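PDB 6IWR: N-acetylgalactosaminyltransferase 7 from Homo sapiens, which belongs to the polypeptide GalNAc transferase family and joins a GT-A glycosyltransferase domain to a ricin-type beta-trefoil lectin domain. Local coordinates for residues P306-P309 and Q310-R313; D414-K417 and D418-Y421; S449-W452 and F453-I457. One frame throughout, in Å; residues are numbered along the deposited sequence.

All three contacts are local, each formed where a short helix begins. Contacts 2 and 3 touch, their centres about 14 Å apart: Asp-414 OD2 lies 2.8 Å from Phe-450 N, a probable hydrogen bond at the start of helix 450-457, and Tyr-416 packs against Phe-450. Contact 1 belongs to the glycosyltransferase family 2 region. Its centre is about 17 Å from that of contact 3, with nearest atoms about 5 Å apart. Arg-293 bridges this separation, donating to Ile-457 O and forming a long, weak ion pair with Glu-311. Contacts 1 and 2 are more distant, about 27 Å between centres.

Contact 1 (P306-P309 and Q310-R313); sequences PLTP and QEKR
Thr-308 reaches forward to Glu-311 and caps the start of helix 309-313, the N-cap motif in which a side-chain oxygen serves a backbone N-H of the first turn. Thr-308 OG1 accepts from Glu-311 N at 3.1 Å, with an N-H...O angle of 160°. OG1 sits between the backbone N and the carbonyl carbon (chi1 62°), a rotation that turns it to the helix start. Threonine suits this place because its hydroxyl is short enough to stay beside the backbone. The same OG1 also bonds to Tyr-459 OH, which in turn bonds to Glu-311 OE2; that carboxylate oxygen is paired with Arg-323 as well. The cap and the buried acid are thereby tied to one tyrosine.

Lys-312 can be followed outward from the helix. Lys-312 CB lies 3.6 Å from Pro-309 O, and its CG comes 3.3 Å from Thr-308 O. The chain then runs extended: Lys-312 CD stays 3.7 Å from Thr-308 O, and Lys-312 CE meets Leu-307 CD2 at 3.9 Å. A lysine fits here because its methylenes pass obliquely over that leucine methyl while its amino group goes on to a salt bridge with Asp-287, remote in sequence. Leu-307 uses its other methyl as well: CD1 packs on Glu-311 CB at 3.8 Å, the two side chains crossing at about a right angle.

Pro-309 occupies the first turn, where its lack of an N-H costs no helical bond and its ring restricts the backbone. Gln-310 bends at chi2 (81°), bringing OE1 back beside the proline ring and Thr-308. Lys-312 N gives a weak bond to Thr-308 O at 3.3 Å, and Arg-313 N donates to Pro-309 O at 3.0 Å.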
ATOM      1  N   PRO A 306     -23.668  10.930  -9.761  1.00 35.87           N
ATOM      2  CA  PRO A 306     -24.093  12.323  -9.942  1.00 36.81           C
ATOM      3  C   PRO A 306     -25.597  12.473  -9.768  1.00 35.14           C
ATOM      4  O   PRO A 306     -26.371  11.540 -10.007  1.00 34.65           O
ATOM      5  CB  PRO A 306     -23.662  12.635 -11.378  1.00 38.54           C
ATOM      6  CG  PRO A 306     -23.631  11.290 -12.046  1.00 38.34           C
ATOM      7  CD  PRO A 306     -23.150  10.334 -11.000  1.00 33.79           C
ATOM      8  N   LEU A 307     -26.009  13.668  -9.346  1.00 38.41           N
ATOM      9  CA  LEU A 307     -27.435  13.978  -9.260  1.00 36.13           C
ATOM     10  C   LEU A 307     -28.076  13.885 -10.644  1.00 32.42           C
ATOM     11  O   LEU A 307     -27.504  14.322 -11.642  1.00 29.83           O
ATOM     12  CB  LEU A 307     -27.644  15.370  -8.657  1.00 33.69           C
ATOM     13  CG  LEU A 307     -29.096  15.817  -8.480  1.00 29.66           C
ATOM     14  CD1 LEU A 307     -29.804  14.986  -7.447  1.00 28.73           C
ATOM     15  CD2 LEU A 307     -29.122  17.268  -8.083  1.00 33.92           C
ATOM     16  N   THR A 308     -29.255  13.322 -10.699  1.00 29.67           N
ATOM     17  CA  THR A 308     -29.828  12.953 -11.980  1.00 28.34           C
ATOM     18  C   THR A 308     -30.670  14.077 -12.563  1.00 32.94           C
ATOM     19  O   THR A 308     -31.134  14.969 -11.844  1.00 37.10           O
ATOM     20  CB  THR A 308     -30.711  11.741 -11.816  1.00 29.84           C
ATOM     21  OG1 THR A 308     -31.772  12.116 -10.931  1.00 33.57           O
ATOM     22  CG2 THR A 308     -29.943  10.569 -11.258  1.00 25.15           C
ATOM     23  N   PRO A 309     -30.908  14.049 -13.872  1.00 32.60           N
ATOM     24  CA  PRO A 309     -31.893  14.985 -14.444  1.00 32.07           C
ATOM     25  C   PRO A 309     -33.316  14.754 -13.950  1.00 33.37           C
ATOM     26  O   PRO A 309     -34.068  15.723 -13.783  1.00 34.18           O
ATOM     27  CB  PRO A 309     -31.759  14.754 -15.961  1.00 29.84           C
ATOM     28  CG  PRO A 309     -30.845  13.578 -16.134  1.00 27.25           C
ATOM     29  CD  PRO A 309     -30.029  13.471 -14.899  1.00 29.08           C
ATOM     30  N   GLN A 310     -33.715  13.503 -13.705  1.00 32.79           N
ATOM     31  CA  GLN A 310     -35.042  13.245 -13.141  1.00 32.34           C
ATOM     32  C   GLN A 310     -35.257  14.024 -11.850  1.00 33.52           C
ATOM     33  O   GLN A 310     -36.318  14.626 -11.639  1.00 39.70           O
ATOM     34  CB  GLN A 310     -35.241  11.746 -12.870  1.00 34.17           C
ATOM     35  CG  GLN A 310     -35.103  10.812 -14.067  1.00 34.66           C
ATOM     36  CD  GLN A 310     -33.662  10.485 -14.399  1.00 39.35           C
ATOM     37  OE1 GLN A 310     -32.730  11.043 -13.819  1.00 38.66           O
ATOM     38  NE2 GLN A 310     -33.474   9.578 -15.347  1.00 46.63           N
ATOM     39  N   GLU A 311     -34.271  14.006 -10.956  1.00 32.70           N
ATOM     40  CA  GLU A 311     -34.452  14.707  -9.690  1.00 34.48           C
ATOM     41  C   GLU A 311     -34.510  16.215  -9.897  1.00 35.19           C
ATOM     42  O   GLU A 311     -35.226  16.916  -9.171  1.00 31.52           O
ATOM     43  CB  GLU A 311     -33.333  14.329  -8.718  1.00 32.07           C
ATOM     44  CG  GLU A 311     -33.354  12.862  -8.310  1.00 34.82           C
ATOM     45  CD  GLU A 311     -34.597  12.486  -7.533  1.00 33.61           C
ATOM     46  OE1 GLU A 311     -35.038  13.298  -6.686  1.00 39.68           O
ATOM     47  OE2 GLU A 311     -35.126  11.375  -7.762  1.00 35.02           O
ATOM     48  N   LYS A 312     -33.769  16.733 -10.886  1.00 33.45           N
ATOM     49  CA  LYS A 312     -33.799  18.167 -11.142  1.00 32.14           C
ATOM     50  C   LYS A 312     -35.141  18.615 -11.721  1.00 38.34           C
ATOM     51  O   LYS A 312     -35.579  19.742 -11.456  1.00 35.21           O
ATOM     52  CB  LYS A 312     -32.652  18.554 -12.058  1.00 25.59           C
ATOM     53  CG  LYS A 312     -31.291  18.272 -11.450  1.00 28.02           C
ATOM     54  CD  LYS A 312     -30.190  18.516 -12.434  1.00 24.40           C
ATOM     55  CE  LYS A 312     -28.887  18.010 -11.878  1.00 31.32           C
ATOM     56  NZ  LYS A 312     -27.766  18.148 -12.831  1.00 35.27           N
ATOM     57  N   ARG A 313     -35.828  17.765 -12.490  1.00 35.16           N
ATOM     58  CA  ARG A 313     -37.144  18.192 -12.956  1.00 41.49           C
ATOM     59  C   ARG A 313     -38.130  18.326 -11.799  1.00 43.80           C
ATOM     60  O   ARG A 313     -39.129  19.043 -11.919  1.00 48.35           O
ATOM     61  CB  ARG A 313     -37.715  17.243 -14.006  1.00 46.52           C
ATOM     62  CG  ARG A 313     -39.163  17.630 -14.371  1.00 66.50           C
ATOM     63  CD  ARG A 313     -39.270  19.174 -14.544  1.00 73.11           C
ATOM     64  NE  ARG A 313     -40.636  19.686 -14.654  1.00 75.04           N
ATOM     65  CZ  ARG A 313     -41.004  20.940 -14.377  1.00 83.64           C
ATOM     66  NH1 ARG A 313     -40.113  21.836 -13.948  1.00 81.20           N
ATOM     67  NH2 ARG A 313     -42.278  21.301 -14.513  1.00 88.61           N
TER

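Contact 2 (D414-K417 and D418-Y421); sequences DEYK and DYFY
Tyr-416 presents a ring face to Tyr-419, three residues on, and CE2 of the second ring lies over it. The two residues lead from the loop after helix 400-412 into the first turn of helix 417-423, an i/i+3 aromatic pairing. The contact is offset edge-to-face: the edge of Tyr-419 is directed at Tyr-416, the centroids are 5.3 Å apart and the planes stand at 60°. The closest carbons are Tyr-416 CD2 and Tyr-419 CD2, at 3.5 Å. Both side chains place CG anti to the carbonyl carbon (chi1 -78° and -57°), which sends the rings off the same side of the opening helical turn. Tyrosine suits both positions, offering a flat apolar ring for packing.

On another side of the turn, Lys-417 and Tyr-421 are one helical turn apart (i and i+4). Tyr-421 N donates to Lys-417 O at 3.0 Å, close to the line of the C=O bond, and Tyr-421 CE2 passes 4.0 Å from Lys-417 CB. Tyr-416 O, nearer the helix start, receives only weak bonds, from Tyr-419 N at 2.9 Å and Phe-420 N at 3.5 Å.

Lys-417 NZ and Tyr-421 OH take the two carboxylate oxygens of Glu-410 on helix 400-412. A shared acid thus joins the two helices, and the lysine charge would be expected to stabilise Glu-410 as the anion.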
ATOM      1  N   ASP A 414     -35.025  -8.217  -0.287  1.00 28.82           N
ATOM      2  CA  ASP A 414     -35.876  -9.191  -0.955  1.00 29.27           C
ATOM      3  C   ASP A 414     -35.131  -9.984  -2.021  1.00 33.83           C
ATOM      4  O   ASP A 414     -34.075 -10.568  -1.753  1.00 29.87           O
ATOM      5  CB  ASP A 414     -37.080  -8.522  -1.607  1.00 27.84           C
ATOM      6  CG  ASP A 414     -37.829  -7.624  -0.658  1.00 35.28           C
ATOM      7  OD1 ASP A 414     -37.769  -7.877   0.562  1.00 35.56           O
ATOM      8  OD2 ASP A 414     -38.457  -6.648  -1.135  1.00 36.44           O
ATOM      9  N   GLU A 415     -35.687 -10.004  -3.237  1.00 30.31           N
ATOM     10  CA  GLU A 415     -35.164 -10.842  -4.305  1.00 32.06           C
ATOM     11  C   GLU A 415     -33.763 -10.371  -4.639  1.00 37.33           C
ATOM     12  O   GLU A 415     -32.957 -11.120  -5.205  1.00 38.16           O
ATOM     13  CB  GLU A 415     -36.067 -10.815  -5.548  1.00 37.56           C
ATOM     14  CG  GLU A 415     -36.632  -9.455  -5.952  1.00 44.64           C
ATOM     15  CD  GLU A 415     -38.136  -9.361  -5.715  1.00 52.73           C
ATOM     16  OE1 GLU A 415     -38.845  -8.711  -6.530  1.00 63.47           O
ATOM     17  OE2 GLU A 415     -38.602  -9.958  -4.719  1.00 47.41           O
ATOM     18  N   TYR A 416     -33.453  -9.132  -4.285  1.00 29.17           N
ATOM     19  CA  TYR A 416     -32.125  -8.639  -4.600  1.00 30.16           C
ATOM     20  C   TYR A 416     -31.037  -9.285  -3.763  1.00 31.20           C
ATOM     21  O   TYR A 416     -29.863  -9.099  -4.100  1.00 28.37           O
ATOM     22  CB  TYR A 416     -32.075  -7.123  -4.457  1.00 27.92           C
ATOM     23  CG  TYR A 416     -32.686  -6.422  -5.639  1.00 27.48           C
ATOM     24  CD1 TYR A 416     -34.071  -6.441  -5.852  1.00 27.25           C
ATOM     25  CD2 TYR A 416     -31.884  -5.752  -6.561  1.00 26.01           C
ATOM     26  CE1 TYR A 416     -34.634  -5.805  -6.954  1.00 27.99           C
ATOM     27  CE2 TYR A 416     -32.428  -5.123  -7.656  1.00 22.04           C
ATOM     28  CZ  TYR A 416     -33.806  -5.150  -7.850  1.00 27.77           C
ATOM     29  OH  TYR A 416     -34.357  -4.514  -8.949  1.00 25.18           O
ATOM     30  N   LYS A 417     -31.375 -10.052  -2.711  1.00 29.26           N
ATOM     31  CA  LYS A 417     -30.307 -10.739  -1.985  1.00 33.77           C
ATOM     32  C   LYS A 417     -29.448 -11.578  -2.929  1.00 32.67           C
ATOM     33  O   LYS A 417     -28.231 -11.652  -2.741  1.00 35.39           O
ATOM     34  CB  LYS A 417     -30.840 -11.600  -0.824  1.00 35.40           C
ATOM     35  CG  LYS A 417     -31.929 -12.621  -1.098  1.00 38.13           C
ATOM     36  CD  LYS A 417     -32.382 -13.279   0.220  1.00 39.82           C
ATOM     37  CE  LYS A 417     -33.759 -12.769   0.721  1.00 48.73           C
ATOM     38  NZ  LYS A 417     -34.466 -13.855   1.495  1.00 46.17           N
ATOM     39  N   ASP A 418     -30.048 -12.159  -3.977  1.00 34.37           N
ATOM     40  CA  ASP A 418     -29.294 -12.942  -4.962  1.00 33.18           C
ATOM     41  C   ASP A 418     -28.111 -12.166  -5.528  1.00 35.22           C
ATOM     42  O   ASP A 418     -27.030 -12.736  -5.741  1.00 35.61           O
ATOM     43  CB  ASP A 418     -30.204 -13.377  -6.116  1.00 33.71           C
ATOM     44  CG  ASP A 418     -31.357 -14.230  -5.662  1.00 39.33           C
ATOM     45  OD1 ASP A 418     -31.332 -14.697  -4.503  1.00 38.58           O
ATOM     46  OD2 ASP A 418     -32.293 -14.412  -6.469  1.00 43.26           O
ATOM     47  N   TYR A 419     -28.298 -10.878  -5.823  1.00 32.12           N
ATOM     48  CA  TYR A 419     -27.177 -10.103  -6.349  1.00 30.13           C
ATOM     49  C   TYR A 419     -26.078  -9.946  -5.302  1.00 29.20           C
ATOM     50  O   TYR A 419     -24.889 -10.023  -5.628  1.00 32.57           O
ATOM     51  CB  TYR A 419     -27.668  -8.744  -6.858  1.00 27.97           C
ATOM     52  CG  TYR A 419     -28.738  -8.902  -7.906  1.00 28.24           C
ATOM     53  CD1 TYR A 419     -28.451  -9.543  -9.097  1.00 26.84           C
ATOM     54  CD2 TYR A 419     -30.037  -8.466  -7.686  1.00 28.01           C
ATOM     55  CE1 TYR A 419     -29.398  -9.737 -10.048  1.00 27.11           C
ATOM     56  CE2 TYR A 419     -31.007  -8.647  -8.644  1.00 29.48           C
ATOM     57  CZ  TYR A 419     -30.678  -9.283  -9.829  1.00 32.05           C
ATOM     58  OH  TYR A 419     -31.621  -9.482 -10.811  1.00 34.48           O
ATOM     59  N   PHE A 420     -26.445  -9.747  -4.038  1.00 27.26           N
ATOM     60  CA  PHE A 420     -25.420  -9.607  -3.012  1.00 28.35           C
ATOM     61  C   PHE A 420     -24.621 -10.902  -2.855  1.00 32.90           C
ATOM     62  O   PHE A 420     -23.388 -10.873  -2.708  1.00 28.65           O
ATOM     63  CB  PHE A 420     -26.052  -9.194  -1.687  1.00 28.00           C
ATOM     64  CG  PHE A 420     -25.075  -9.146  -0.567  1.00 28.53           C
ATOM     65  CD1 PHE A 420     -24.211  -8.068  -0.416  1.00 28.38           C
ATOM     66  CD2 PHE A 420     -24.979 -10.201   0.315  1.00 28.82           C
ATOM     67  CE1 PHE A 420     -23.283  -8.052   0.615  1.00 28.93           C
ATOM     68  CE2 PHE A 420     -24.052 -10.191   1.333  1.00 25.94           C
ATOM     69  CZ  PHE A 420     -23.208  -9.123   1.484  1.00 26.33           C
ATOM     70  N   TYR A 421     -25.307 -12.053  -2.911  1.00 34.41           N
ATOM     71  CA  TYR A 421     -24.657 -13.351  -2.760  1.00 33.74           C
ATOM     72  C   TYR A 421     -23.813 -13.748  -3.975  1.00 32.42           C
ATOM     73  O   TYR A 421     -22.803 -14.445  -3.806  1.00 36.78           O
ATOM     74  CB  TYR A 421     -25.718 -14.399  -2.448  1.00 29.17           C
ATOM     75  CG  TYR A 421     -26.289 -14.269  -1.055  1.00 28.47           C
ATOM     76  CD1 TYR A 421     -25.463 -13.953   0.022  1.00 31.16           C
ATOM     77  CD2 TYR A 421     -27.642 -14.465  -0.812  1.00 26.82           C
ATOM     78  CE1 TYR A 421     -25.960 -13.830   1.298  1.00 29.73           C
ATOM     79  CE2 TYR A 421     -28.161 -14.340   0.472  1.00 31.50           C
ATOM     80  CZ  TYR A 421     -27.307 -14.028   1.522  1.00 32.91           C
ATOM     81  OH  TYR A 421     -27.806 -13.905   2.798  1.00 40.07           O
TER

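Contact 3 (S449-W452 and F453-I457); sequences SFKW and FMEEI
Phe-450 packs against both Phe-453 and Met-454 on the buried side of helix 450-457. The two phenyl rings meet obliquely, their planes at 44° and centroids 5.3 Å apart, with Phe-450 CE1 against Phe-453 CD2. Met-454 bends at chi2 (-58°) and again at chi3, bringing CE to Phe-450 CZ at 3.3 Å; its SD stands 4.9 Å from the ring centroid, an oblique Met-aromatic contact. Flexible methionine can follow the rigid ring, and Trp-296 packs against Phe-450 and Met-454.

Trp-452, partly exposed, spans the border: its CH2 touches Ile-457 CG2 at 3.5 Å on the buried flank, and on the exposed one a face lies under Glu-456 CB, a CH-pi contact 4.0 Å from the centroid of the five-membered ring. Looser still, Lys-451 and Glu-455 form a salt bridge, though the placement of OE2 is doubtful; the lysine NZ also bonds to Tyr-416 OH.

Trp-452 O accepts from Glu-455 N and Glu-456 N, at 3.0 and 2.8 Å. At the helix start, Ser-449 OG accepts from Trp-452 N at 3.0 Å, the N-cap of an amphipathic helix with Phe-450, Phe-453 and Met-454 buried and Lys-451, Glu-455 and Glu-456 more exposed.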
ATOM      1  N   SER A 449     -41.677  -2.707  -0.933  1.00 25.71           N
ATOM      2  CA  SER A 449     -40.753  -3.725  -1.403  1.00 27.56           C
ATOM      3  C   SER A 449     -39.432  -3.110  -1.859  1.00 29.47           C
ATOM      4  O   SER A 449     -39.366  -1.957  -2.298  1.00 27.69           O
ATOM      5  CB  SER A 449     -41.364  -4.492  -2.568  1.00 25.45           C
ATOM      6  OG  SER A 449     -41.550  -3.596  -3.654  1.00 27.13           O
ATOM      7  N   PHE A 450     -38.367  -3.899  -1.769  1.00 26.87           N
ATOM      8  CA  PHE A 450     -37.124  -3.394  -2.309  1.00 28.93           C
ATOM      9  C   PHE A 450     -37.226  -3.204  -3.815  1.00 31.49           C
ATOM     10  O   PHE A 450     -36.466  -2.421  -4.396  1.00 30.72           O
ATOM     11  CB  PHE A 450     -35.968  -4.315  -1.934  1.00 27.12           C
ATOM     12  CG  PHE A 450     -34.613  -3.674  -2.118  1.00 28.20           C
ATOM     13  CD1 PHE A 450     -34.168  -2.695  -1.252  1.00 29.78           C
ATOM     14  CD2 PHE A 450     -33.809  -4.026  -3.181  1.00 28.72           C
ATOM     15  CE1 PHE A 450     -32.944  -2.091  -1.429  1.00 28.94           C
ATOM     16  CE2 PHE A 450     -32.585  -3.427  -3.369  1.00 31.56           C
ATOM     17  CZ  PHE A 450     -32.145  -2.470  -2.485  1.00 33.60           C
ATOM     18  N   LYS A 451     -38.161  -3.893  -4.459  1.00 29.76           N
ATOM     19  CA  LYS A 451     -38.336  -3.748  -5.897  1.00 29.95           C
ATOM     20  C   LYS A 451     -38.906  -2.363  -6.240  1.00 33.83           C
ATOM     21  O   LYS A 451     -38.429  -1.686  -7.165  1.00 30.93           O
ATOM     22  CB  LYS A 451     -39.227  -4.898  -6.385  1.00 35.14           C
ATOM     23  CG  LYS A 451     -39.241  -5.182  -7.880  1.00 43.66           C
ATOM     24  CD  LYS A 451     -37.841  -5.343  -8.456  1.00 47.90           C
ATOM     25  CE  LYS A 451     -37.870  -5.319  -9.988  1.00 44.32           C
ATOM     26  NZ  LYS A 451     -36.507  -5.299 -10.582  1.00 39.35           N
ATOM     27  N   TRP A 452     -39.919  -1.909  -5.487  1.00 35.98           N
ATOM     28  CA  TRP A 452     -40.368  -0.520  -5.620  1.00 32.75           C
ATOM     29  C   TRP A 452     -39.205   0.436  -5.419  1.00 26.65           C
ATOM     30  O   TRP A 452     -38.945   1.313  -6.249  1.00 31.13           O
ATOM     31  CB  TRP A 452     -41.491  -0.217  -4.624  1.00 31.66           C
ATOM     32  CG  TRP A 452     -41.798   1.247  -4.478  1.00 30.71           C
ATOM     33  CD1 TRP A 452     -42.717   1.989  -5.189  1.00 30.83           C
ATOM     34  CD2 TRP A 452     -41.185   2.150  -3.556  1.00 29.97           C
ATOM     35  NE1 TRP A 452     -42.701   3.295  -4.762  1.00 29.51           N
ATOM     36  CE2 TRP A 452     -41.759   3.423  -3.771  1.00 31.28           C
ATOM     37  CE3 TRP A 452     -40.178   2.016  -2.596  1.00 30.48           C
ATOM     38  CZ2 TRP A 452     -41.363   4.550  -3.043  1.00 27.51           C
ATOM     39  CZ3 TRP A 452     -39.794   3.134  -1.872  1.00 29.27           C
ATOM     40  CH2 TRP A 452     -40.389   4.383  -2.094  1.00 28.04           C
ATOM     41  N   PHE A 453     -38.485   0.265  -4.322  1.00 26.55           N
ATOM     42  CA  PHE A 453     -37.382   1.165  -4.009  1.00 28.01           C
ATOM     43  C   PHE A 453     -36.405   1.276  -5.176  1.00 30.10           C
ATOM     44  O   PHE A 453     -36.014   2.384  -5.561  1.00 31.07           O
ATOM     45  CB  PHE A 453     -36.688   0.674  -2.745  1.00 26.79           C
ATOM     46  CG  PHE A 453     -35.469   1.444  -2.372  1.00 25.62           C
ATOM     47  CD1 PHE A 453     -35.570   2.754  -1.911  1.00 23.24           C
ATOM     48  CD2 PHE A 453     -34.212   0.843  -2.441  1.00 27.27           C
ATOM     49  CE1 PHE A 453     -34.433   3.448  -1.525  1.00 24.83           C
ATOM     50  CE2 PHE A 453     -33.064   1.536  -2.073  1.00 27.92           C
ATOM     51  CZ  PHE A 453     -33.173   2.841  -1.610  1.00 27.89           C
ATOM     52  N   MET A 454     -36.019   0.141  -5.770  1.00 27.96           N
ATOM     53  CA  MET A 454     -35.021   0.166  -6.833  1.00 27.98           C
ATOM     54  C   MET A 454     -35.555   0.816  -8.102  1.00 30.66           C
ATOM     55  O   MET A 454     -34.781   1.334  -8.918  1.00 27.70           O
ATOM     56  CB  MET A 454     -34.537  -1.246  -7.140  1.00 25.80           C
ATOM     57  CG  MET A 454     -33.392  -1.769  -6.267  1.00 27.32           C
ATOM     58  SD  MET A 454     -31.920  -0.725  -6.356  1.00 32.90           S
ATOM     59  CE  MET A 454     -32.140  -0.044  -4.725  1.00 32.96           C
ATOM     60  N   GLU A 455     -36.863   0.800  -8.293  1.00 27.95           N
ATOM     61  CA  GLU A 455     -37.422   1.244  -9.555  1.00 31.53           C
ATOM     62  C   GLU A 455     -37.955   2.671  -9.505  1.00 33.15           C
ATOM     63  O   GLU A 455     -38.008   3.335 -10.547  1.00 33.18           O
ATOM     64  CB  GLU A 455     -38.509   0.253  -9.996  1.00 30.23           C
ATOM     65  CG  GLU A 455     -37.883  -1.092 -10.419  1.00 36.59           C
ATOM     66  CD  GLU A 455     -38.901  -2.124 -10.893  1.00 35.54           C
ATOM     67  OE1 GLU A 455     -40.113  -1.885 -10.757  1.00 40.76           O
ATOM     68  OE2 GLU A 455     -38.489  -3.179 -11.406  1.00 37.75           O
ATOM     69  N   GLU A 456     -38.300   3.162  -8.315  1.00 31.72           N
ATOM     70  CA  GLU A 456     -38.870   4.488  -8.119  1.00 30.69           C
ATOM     71  C   GLU A 456     -37.866   5.485  -7.548  1.00 30.93           C
ATOM     72  O   GLU A 456     -37.748   6.606  -8.058  1.00 28.75           O
ATOM     73  CB  GLU A 456     -40.094   4.385  -7.198  1.00 29.45           C
ATOM     74  CG  GLU A 456     -40.761   5.711  -6.881  1.00 28.81           C
ATOM     75  CD  GLU A 456     -41.174   6.457  -8.126  1.00 35.56           C
ATOM     76  OE1 GLU A 456     -41.077   7.708  -8.130  1.00 48.33           O
ATOM     77  OE2 GLU A 456     -41.580   5.784  -9.094  1.00 29.39           O
ATOM     78  N   ILE A 457     -37.139   5.132  -6.490  1.00 23.28           N
ATOM     79  CA  ILE A 457     -36.267   6.122  -5.888  1.00 30.70           C
ATOM     80  C   ILE A 457     -34.767   5.876  -6.152  1.00 30.57           C
ATOM     81  O   ILE A 457     -33.998   6.848  -6.163  1.00 33.69           O
ATOM     82  CB  ILE A 457     -36.566   6.305  -4.378  1.00 30.73           C
ATOM     83  CG1 ILE A 457     -35.693   5.426  -3.526  1.00 29.93           C
ATOM     84  CG2 ILE A 457     -38.071   6.135  -4.035  1.00 25.77           C
ATOM     85  CD1 ILE A 457     -34.577   6.225  -2.902  1.00 30.54           C
TER